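Local coordinates for protein extracellular ligand-binding receptor (Desulfohalobium retbaense DSM 5692, PDB 5ERE) that probably acts as a sensory receptor whose leucine-binding-protein-like domain binds 2-oxo-4-methylpentanoic acid and whose Cache-type sensor region binds cytosine, at residues A[291-296]-A[304-309]. Residues are numbered along the deposited sequence; the frame is centred on the assembly and turned at random.
Sequences GALGKV and ASYPYI
Val296 and Leu293 rest against the ring of Tyr306 where the tight turn of a beta hairpin, 288-291 to 296-298, meets the antiparallel strand 304-314 in the periplasmic-binding-protein fold. The type I turn from Gly291 to Gly294 is closed by backbone hydrogen bonds in both directions between these glycines, Gly294 N to Gly291 O being 2.9 Å, and Asp261 holds the amides of Ala292 and Leu293.

The apolar contact centres on Tyr306. Its CG sits between the backbone N and the carbonyl carbon (chi1 38°), which sets the ring beside Val296, the two side chains pointing the same way. Val296 CG2 approaches Tyr306 CD1 obliquely at 3.7 Å, while its other branch, CG1, anti to the backbone N (chi1 175°), reaches Ala304 CB at 3.6 Å. Farther along the ring, Leu293 CD1 lies 4.1 Å from Tyr306 CE1, and both its methyls approach the phenol end. At the ring's base, Tyr306 CB packs on Lys295 O at 3.5 Å. Phe254 of helix 254-271 touches Leu293 and Tyr306 alike, and the Tyr306 hydroxyl is hydrogen-bonded to Leu108 O. Replacing Tyr306 by an alanine would remove the ring and is likely to leave the Leu293 and Val296 methyls without their aromatic partner and Leu108 O without this hydroxyl.

Ser305 pairs directly with Thr297, but between the two segments the polar connection is a water donating to Lys295 O at 2.6 Å and to Ser305 O at 3.1 Å.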
loop_
_atom_site.group_PDB
_atom_site.type_symbol
_atom_site.label_atom_id
_atom_site.label_comp_id
_atom_site.label_asym_id
_atom_site.label_seq_id
_atom_site.Cartn_x
_atom_site.Cartn_y
_atom_site.Cartn_z
ATOM N N GLY A 291 -11.678 -15.556 5.535
ATOM C CA GLY A 291 -12.751 -15.373 6.485
ATOM C C GLY A 291 -13.461 -14.069 6.170
ATOM O O GLY A 291 -13.423 -13.588 5.046
ATOM N N ALA A 292 -14.104 -13.501 7.172
ATOM C CA ALA A 292 -14.946 -12.351 6.948
ATOM C C ALA A 292 -14.134 -11.144 6.509
ATOM O O ALA A 292 -14.645 -10.302 5.730
ATOM C CB ALA A 292 -15.759 -12.034 8.196
ATOM N N LEU A 293 -12.865 -11.072 6.945
ATOM C CA LEU A 293 -11.969 -9.976 6.538
ATOM C C LEU A 293 -11.364 -10.218 5.181
ATOM O O LEU A 293 -10.505 -9.468 4.748
ATOM C CB LEU A 293 -10.806 -9.811 7.507
ATOM C CG LEU A 293 -10.982 -9.206 8.877
ATOM C CD1 LEU A 293 -9.707 -9.553 9.745
ATOM C CD2 LEU A 293 -11.120 -7.696 8.690
ATOM N N GLY A 294 -11.725 -11.332 4.556
ATOM C CA GLY A 294 -11.124 -11.688 3.289
ATOM C C GLY A 294 -9.914 -12.572 3.540
ATOM O O GLY A 294 -9.845 -13.249 4.551
ATOM N N LYS A 295 -8.980 -12.561 2.600
ATOM C CA LYS A 295 -7.741 -13.312 2.723
ATOM C C LYS A 295 -6.769 -12.537 3.603
ATOM O O LYS A 295 -6.364 -11.420 3.255
ATOM C CB LYS A 295 -7.143 -13.570 1.347
ATOM C CG LYS A 295 -5.876 -14.408 1.393
ATOM C CD LYS A 295 -5.352 -14.692 -0.003
ATOM C CE LYS A 295 -3.969 -15.273 0.062
ATOM N NZ LYS A 295 -3.285 -15.023 -1.220
ATOM N N VAL A 296 -6.445 -13.132 4.752
ATOM C CA VAL A 296 -5.565 -12.551 5.756
ATOM C C VAL A 296 -4.288 -13.374 5.837
ATOM O O VAL A 296 -4.360 -14.581 5.996
ATOM C CB VAL A 296 -6.228 -12.503 7.172
ATOM C CG1 VAL A 296 -5.171 -11.980 8.235
ATOM C CG2 VAL A 296 -7.517 -11.647 7.162
ATOM N N ALA A 304 -0.945 -9.383 10.921
ATOM C CA ALA A 304 -1.805 -9.616 9.763
ATOM C C ALA A 304 -1.540 -8.612 8.644
ATOM O O ALA A 304 -1.150 -7.474 8.885
ATOM C CB ALA A 304 -3.277 -9.550 10.173
ATOM N N SER A 305 -1.821 -9.030 7.417
ATOM C CA SER A 305 -1.810 -8.128 6.274
ATOM C C SER A 305 -2.977 -8.497 5.353
ATOM O O SER A 305 -3.250 -9.674 5.111
ATOM C CB SER A 305 -0.457 -8.222 5.550
ATOM O OG SER A 305 -0.534 -7.720 4.247
ATOM N N TYR A 306 -3.664 -7.477 4.851
ATOM C CA TYR A 306 -4.719 -7.668 3.868
ATOM C C TYR A 306 -4.946 -6.326 3.154
ATOM O O TYR A 306 -4.616 -5.262 3.700
ATOM C CB TYR A 306 -6.005 -8.168 4.506
ATOM C CG TYR A 306 -6.368 -7.605 5.859
ATOM C CD1 TYR A 306 -5.967 -8.236 7.026
ATOM C CD2 TYR A 306 -7.170 -6.469 5.973
ATOM C CE1 TYR A 306 -6.325 -7.776 8.256
ATOM C CE2 TYR A 306 -7.530 -5.976 7.228
ATOM C CZ TYR A 306 -7.085 -6.627 8.364
ATOM O OH TYR A 306 -7.428 -6.233 9.636
ATOM N N PRO A 307 -5.483 -6.373 1.938
ATOM C CA PRO A 307 -5.504 -5.108 1.182
ATOM C C PRO A 307 -6.530 -4.070 1.687
ATOM O O PRO A 307 -7.518 -4.408 2.346
ATOM C CB PRO A 307 -5.830 -5.564 -0.244
ATOM C CG PRO A 307 -6.532 -6.927 -0.071
ATOM C CD PRO A 307 -5.889 -7.544 1.117
ATOM N N TYR A 308 -6.222 -2.802 1.396
ATOM C CA TYR A 308 -7.058 -1.645 1.691
ATOM C C TYR A 308 -7.422 -0.939 0.384
ATOM O O TYR A 308 -6.708 -1.045 -0.649
ATOM C CB TYR A 308 -6.339 -0.610 2.617
ATOM C CG TYR A 308 -6.383 -0.876 4.102
ATOM C CD1 TYR A 308 -6.114 -2.135 4.622
ATOM C CD2 TYR A 308 -6.672 0.130 4.988
ATOM C CE1 TYR A 308 -6.147 -2.369 5.983
ATOM C CE2 TYR A 308 -6.712 -0.090 6.336
ATOM C CZ TYR A 308 -6.452 -1.372 6.827
ATOM O OH TYR A 308 -6.491 -1.630 8.159
ATOM N N ILE A 309 -8.520 -0.190 0.449
ATOM C CA ILE A 309 -8.950 0.647 -0.654
ATOM C C ILE A 309 -9.315 2.029 -0.126
ATOM O O ILE A 309 -9.460 2.245 1.087
ATOM C CB ILE A 309 -10.169 0.119 -1.393
ATOM C CG1 ILE A 309 -11.280 -0.240 -0.392
ATOM C CG2 ILE A 309 -9.770 -1.054 -2.221
ATOM C CD1 ILE A 309 -12.674 -0.361 -0.994
HETATM O O HOH W 1 -3.892 -11.066 2.429
#